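Local atomic coordinates of ABC transporter periplasmic peptide-binding protein (Pseudoalteromonas, PDB entry 4QFL), a protein that binds dipeptides in the periplasm, here Ala-Phe, and probably delivers them to an ABC transporter for uptake. Residues W82-S85 and S90-F93; K154-S159 and R164-N169. All coordinates share one frame; numbering follows the deposited sequence.

Contact 1 (W82-S85 and S90-F93); sequences WKIS and SVTF
W82 meets F93 through its CB, not its indole. CB stands 3.9 Å from CD1 of the F93 ring, while the indole extends toward F74 and S76. With chi1 at 45°, CG of W82 sits between N and C of its own backbone, and this carries the indole off F93. The CA of W82 also makes a CA-H...O contact of 3.1 Å with T92 O. At K83 the two backbones pair directly. K83 N donates to T92 O, and T92 N returns the bond to K83 O at 2.9 Å. K83 O carries more than this one bond: a water donates to it and also bonds T92 OG1 at 2.8 Å, so water bridges backbone and side chain on the K83 and T92 face. I84 lies alongside V91 on the other face, with CG1 and V91 CG1 4.2 Å apart and both side chains pointing the same way. Just past the ladder, S85 still bonds S90. Its N gives a fairly straight bond to S90 O (2.9 Å, 161° at the hydrogen). S90 N in turn donates to S85 OG at 3.1 Å, with a more bent angle of 136°. The same hydroxyl oxygen is hydrogen-bonded to D87 in the turn, which ties the serine side chain to both the turn and the second strand. S90 OG faces elsewhere and bonds E166. The two strands form an antiparallel beta hairpin. Helix 174-178 packs on the face of W82, V91 and F93, mainly through L175. F74 and S76 of strand 74-76 touch W82, and strand 162-167 lies beside 90-93.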
loop_
_atom_site.group_PDB
_atom_site.type_symbol
_atom_site.label_atom_id
_atom_site.label_comp_id
_atom_site.label_asym_id
_atom_site.label_seq_id
_atom_site.Cartn_x
_atom_site.Cartn_y
_atom_site.Cartn_z
ATOM N N TRP A 82 4.682 -23.107 -9.647
ATOM C CA TRP A 82 3.674 -22.360 -10.408
ATOM C C TRP A 82 3.979 -22.412 -11.897
ATOM O O TRP A 82 5.141 -22.423 -12.302
ATOM C CB TRP A 82 3.582 -20.904 -9.939
ATOM C CG TRP A 82 4.920 -20.233 -9.745
ATOM C CD1 TRP A 82 5.556 -19.402 -10.621
ATOM C CD2 TRP A 82 5.775 -20.341 -8.601
ATOM N NE1 TRP A 82 6.752 -18.988 -10.097
ATOM C CE2 TRP A 82 6.915 -19.550 -8.857
ATOM C CE3 TRP A 82 5.688 -21.033 -7.384
ATOM C CZ2 TRP A 82 7.959 -19.434 -7.954
ATOM C CZ3 TRP A 82 6.730 -20.922 -6.485
ATOM C CH2 TRP A 82 7.852 -20.125 -6.773
ATOM N N LYS A 83 2.932 -22.445 -12.709
ATOM C CA LYS A 83 3.096 -22.616 -14.148
ATOM C C LYS A 83 2.077 -21.788 -14.911
ATOM O O LYS A 83 0.888 -21.834 -14.613
ATOM C CB LYS A 83 2.936 -24.096 -14.518
ATOM C CG LYS A 83 3.541 -24.498 -15.864
ATOM C CD LYS A 83 2.606 -24.273 -17.050
ATOM C CE LYS A 83 3.315 -24.622 -18.367
ATOM N NZ LYS A 83 2.450 -24.552 -19.591
ATOM N N ILE A 84 2.537 -21.034 -15.897
ATOM C CA ILE A 84 1.620 -20.280 -16.725
ATOM C C ILE A 84 1.536 -20.935 -18.088
ATOM O O ILE A 84 2.559 -21.235 -18.706
ATOM C CB ILE A 84 2.082 -18.839 -16.899
ATOM C CG1 ILE A 84 2.394 -18.220 -15.541
ATOM C CG2 ILE A 84 1.014 -18.029 -17.630
ATOM C CD1 ILE A 84 2.630 -16.745 -15.614
ATOM N N SER A 85 0.315 -21.161 -18.556
ATOM C CA SER A 85 0.115 -21.828 -19.834
ATOM C C SER A 85 0.630 -20.964 -20.972
ATOM O O SER A 85 0.857 -19.770 -20.806
ATOM C CB SER A 85 -1.357 -22.142 -20.046
ATOM O OG SER A 85 -2.122 -20.949 -20.027
ATOM N N SER A 90 -4.127 -19.695 -17.964
ATOM C CA SER A 90 -4.196 -20.705 -16.914
ATOM C C SER A 90 -2.915 -20.685 -16.097
ATOM O O SER A 90 -1.819 -20.789 -16.645
ATOM C CB SER A 90 -4.415 -22.103 -17.504
ATOM O OG SER A 90 -5.636 -22.168 -18.223
ATOM N N VAL A 91 -3.057 -20.538 -14.786
ATOM C CA VAL A 91 -1.913 -20.580 -13.893
ATOM C C VAL A 91 -2.145 -21.681 -12.865
ATOM O O VAL A 91 -3.121 -21.664 -12.118
ATOM C CB VAL A 91 -1.666 -19.217 -13.191
ATOM C CG1 VAL A 91 -0.298 -19.198 -12.508
ATOM C CG2 VAL A 91 -1.788 -18.065 -14.183
ATOM N N THR A 92 -1.244 -22.652 -12.851
ATOM C CA THR A 92 -1.336 -23.784 -11.954
ATOM C C THR A 92 -0.386 -23.578 -10.792
ATOM O O THR A 92 0.803 -23.318 -10.984
ATOM C CB THR A 92 -0.958 -25.073 -12.696
ATOM O OG1 THR A 92 -1.869 -25.280 -13.780
ATOM C CG2 THR A 92 -1.002 -26.271 -11.770
ATOM N N PHE A 93 -0.915 -23.675 -9.582
ATOM C CA PHE A 93 -0.090 -23.652 -8.381
ATOM C C PHE A 93 -0.064 -25.028 -7.733
ATOM O O PHE A 93 -1.112 -25.613 -7.481
ATOM C CB PHE A 93 -0.653 -22.653 -7.357
ATOM C CG PHE A 93 -0.558 -21.215 -7.781
ATOM C CD1 PHE A 93 0.569 -20.462 -7.479
ATOM C CD2 PHE A 93 -1.596 -20.611 -8.461
ATOM C CE1 PHE A 93 0.659 -19.142 -7.862
ATOM C CE2 PHE A 93 -1.512 -19.287 -8.847
ATOM C CZ PHE A 93 -0.382 -18.552 -8.544
HETATM O O HOH W 1 -1.289 -23.587 -15.976
#

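Contact 2 (K154-S159 and R164-N169); sequences KIVRVS and RFELFN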
loop_
_atom_site.group_PDB
_atom_site.type_symbol
_atom_site.label_atom_id
_atom_site.label_comp_id
_atom_site.label_asym_id
_atom_site.label_seq_id
_atom_site.Cartn_x
_atom_site.Cartn_y
_atom_site.Cartn_z
ATOM N N LYS A 154 -12.487 -19.012 -12.863
ATOM C CA LYS A 154 -12.676 -20.002 -11.833
ATOM C C LYS A 154 -11.309 -20.482 -11.384
ATOM O O LYS A 154 -10.294 -20.130 -11.975
ATOM C CB LYS A 154 -13.555 -21.164 -12.328
ATOM C CG LYS A 154 -13.043 -21.907 -13.552
ATOM C CD LYS A 154 -13.986 -23.060 -13.920
ATOM C CE LYS A 154 -13.406 -23.958 -15.024
ATOM N NZ LYS A 154 -14.272 -25.144 -15.357
ATOM N N ILE A 155 -11.289 -21.251 -10.304
ATOM C CA ILE A 155 -10.094 -21.943 -9.871
ATOM C C ILE A 155 -10.460 -23.414 -9.806
ATOM O O ILE A 155 -11.315 -23.814 -9.011
ATOM C CB ILE A 155 -9.650 -21.491 -8.470
ATOM C CG1 ILE A 155 -9.616 -19.968 -8.388
ATOM C CG2 ILE A 155 -8.295 -22.112 -8.108
ATOM C CD1 ILE A 155 -9.271 -19.440 -7.015
ATOM N N VAL A 156 -9.840 -24.211 -10.663
ATOM C CA VAL A 156 -10.100 -25.646 -10.677
ATOM C C VAL A 156 -9.376 -26.314 -9.527
ATOM O O VAL A 156 -8.247 -25.952 -9.198
ATOM C CB VAL A 156 -9.631 -26.311 -11.989
ATOM C CG1 VAL A 156 -9.730 -27.830 -11.887
ATOM C CG2 VAL A 156 -10.419 -25.782 -13.189
ATOM N N ARG A 157 -10.037 -27.292 -8.921
ATOM C CA ARG A 157 -9.401 -28.136 -7.935
ATOM C C ARG A 157 -8.840 -29.358 -8.626
ATOM O O ARG A 157 -9.533 -30.370 -8.756
ATOM C CB ARG A 157 -10.411 -28.584 -6.895
ATOM C CG ARG A 157 -9.782 -29.319 -5.736
ATOM C CD ARG A 157 -10.839 -29.953 -4.864
ATOM N NE ARG A 157 -10.373 -30.058 -3.495
ATOM C CZ ARG A 157 -9.546 -31.004 -3.070
ATOM N NH1 ARG A 157 -9.115 -31.934 -3.914
ATOM N NH2 ARG A 157 -9.159 -31.026 -1.801
ATOM N N VAL A 158 -7.596 -29.282 -9.079
ATOM C CA VAL A 158 -7.049 -30.413 -9.805
ATOM C C VAL A 158 -6.690 -31.532 -8.841
ATOM O O VAL A 158 -6.813 -32.700 -9.175
ATOM C CB VAL A 158 -5.854 -30.030 -10.694
ATOM C CG1 VAL A 158 -5.796 -28.533 -10.886
ATOM C CG2 VAL A 158 -4.575 -30.536 -10.094
ATOM N N SER A 159 -6.258 -31.178 -7.638
ATOM C CA SER A 159 -6.089 -32.169 -6.584
ATOM C C SER A 159 -5.964 -31.515 -5.207
ATOM O O SER A 159 -5.982 -30.289 -5.089
ATOM C CB SER A 159 -4.908 -33.111 -6.865
ATOM O OG SER A 159 -3.666 -32.432 -6.873
ATOM N N ARG A 164 -5.705 -24.754 -10.379
ATOM C CA ARG A 164 -5.422 -24.013 -11.596
ATOM C C ARG A 164 -6.386 -22.833 -11.733
ATOM O O ARG A 164 -7.599 -23.021 -11.784
ATOM C CB ARG A 164 -5.504 -24.946 -12.809
ATOM C CG ARG A 164 -5.350 -24.257 -14.139
ATOM C CD ARG A 164 -5.572 -25.219 -15.298
ATOM N NE ARG A 164 -6.944 -25.725 -15.347
ATOM C CZ ARG A 164 -7.275 -27.007 -15.218
ATOM N NH1 ARG A 164 -6.328 -27.917 -15.034
ATOM N NH2 ARG A 164 -8.550 -27.379 -15.276
ATOM N N PHE A 165 -5.841 -21.619 -11.748
ATOM C CA PHE A 165 -6.629 -20.412 -11.994
ATOM C C PHE A 165 -6.915 -20.274 -13.495
ATOM O O PHE A 165 -6.003 -20.366 -14.318
ATOM C CB PHE A 165 -5.882 -19.153 -11.513
ATOM C CG PHE A 165 -5.803 -18.997 -10.011
ATOM C CD1 PHE A 165 -5.014 -19.846 -9.239
ATOM C CD2 PHE A 165 -6.483 -17.963 -9.376
ATOM C CE1 PHE A 165 -4.929 -19.687 -7.853
ATOM C CE2 PHE A 165 -6.396 -17.792 -7.996
ATOM C CZ PHE A 165 -5.620 -18.658 -7.233
ATOM N N GLU A 166 -8.177 -20.043 -13.848
ATOM C CA GLU A 166 -8.548 -19.776 -15.234
ATOM C C GLU A 166 -8.908 -18.300 -15.396
ATOM O O GLU A 166 -9.840 -17.807 -14.758
ATOM C CB GLU A 166 -9.731 -20.649 -15.653
ATOM C CG GLU A 166 -9.537 -22.125 -15.377
ATOM C CD GLU A 166 -8.612 -22.785 -16.382
ATOM O OE1 GLU A 166 -8.079 -22.073 -17.260
ATOM O OE2 GLU A 166 -8.422 -24.019 -16.299
ATOM N N LEU A 167 -8.168 -17.598 -16.248
ATOM C CA LEU A 167 -8.398 -16.172 -16.473
ATOM C C LEU A 167 -9.191 -15.902 -17.755
ATOM O O LEU A 167 -9.129 -16.675 -18.718
ATOM C CB LEU A 167 -7.066 -15.424 -16.529
ATOM C CG LEU A 167 -6.074 -15.779 -15.420
ATOM C CD1 LEU A 167 -4.812 -14.941 -15.538
ATOM C CD2 LEU A 167 -6.712 -15.624 -14.046
ATOM N N PHE A 168 -9.938 -14.801 -17.759
ATOM C CA PHE A 168 -10.697 -14.410 -18.936
ATOM C C PHE A 168 -9.745 -13.900 -20.001
ATOM O O PHE A 168 -10.021 -14.003 -21.199
ATOM C CB PHE A 168 -11.711 -13.325 -18.591
ATOM C CG PHE A 168 -12.894 -13.832 -17.826
ATOM C CD1 PHE A 168 -13.704 -14.815 -18.360
ATOM C CD2 PHE A 168 -13.195 -13.333 -16.573
ATOM C CE1 PHE A 168 -14.799 -15.293 -17.653
ATOM C CE2 PHE A 168 -14.286 -13.806 -15.856
ATOM C CZ PHE A 168 -15.089 -14.790 -16.393
ATOM N N ASN A 169 -8.626 -13.349 -19.543
ATOM C CA ASN A 169 -7.592 -12.799 -20.414
ATOM C C ASN A 169 -6.226 -12.915 -19.726
ATOM O O ASN A 169 -6.143 -13.000 -18.503
ATOM C CB ASN A 169 -7.885 -11.322 -20.736
ATOM C CG ASN A 169 -9.167 -11.129 -21.541
ATOM O OD1 ASN A 169 -9.185 -11.312 -22.762
ATOM N ND2 ASN A 169 -10.246 -10.747 -20.861
#
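The F165 ring has I155 over one face. CG1 of I155 sits 4.1 Å from the ring centroid, a CH-pi contact offset toward the rim. CD1 of I155 reaches F165 CE2 at 3.5 Å. The guanidinium of R164 has V156 CB over one face, and V156 CG2 comes close to R164 NH2. At its edge, in plane, lies the carboxylate carbon of E166. R164 NE and E166 OE2 pair as a salt bridge within the strand, though the modelled separation is doubtfully short. The arginine chain runs out extended and then bends at chi3 (65°), which turns the guanidinium to this carboxylate. K154 CG packs against E166 CG at 4.0 Å. Were F165 an alanine, I155 would probably lose its aromatic partner and a gap would open beside F93 and M178. The backbones pair through E166 N to K154 O (2.8 Å, nearly straight at 175°), V156 N to R164 O, and R164 N to V156 O (3.0 Å). I119, F122 and F126 of helix 115-126 pack on I155. Together the strands make an antiparallel beta hairpin, with a classic beta bulge where V158 and S159 both face Q162.

Going from the N terminus, contact 1 comes first and closes the short turn between strands 79-84 and 90-95. The chain then runs through helices 115-126 and 141-145 before contact 2 closes the second turn, between strands 152-159 and 162-167. The two closures follow in series and neither encloses the other. In space the hairpins join through their second strands into one antiparallel four-stranded sheet, in the order 79-84, 90-95, 162-167, 152-159. V91 and F165 share backbone hydrogen bonding, and the rings of F93 and F165 meet at about 75°. T92 also packs on R164, its OG1 lying 3.6 Å from R164 CG.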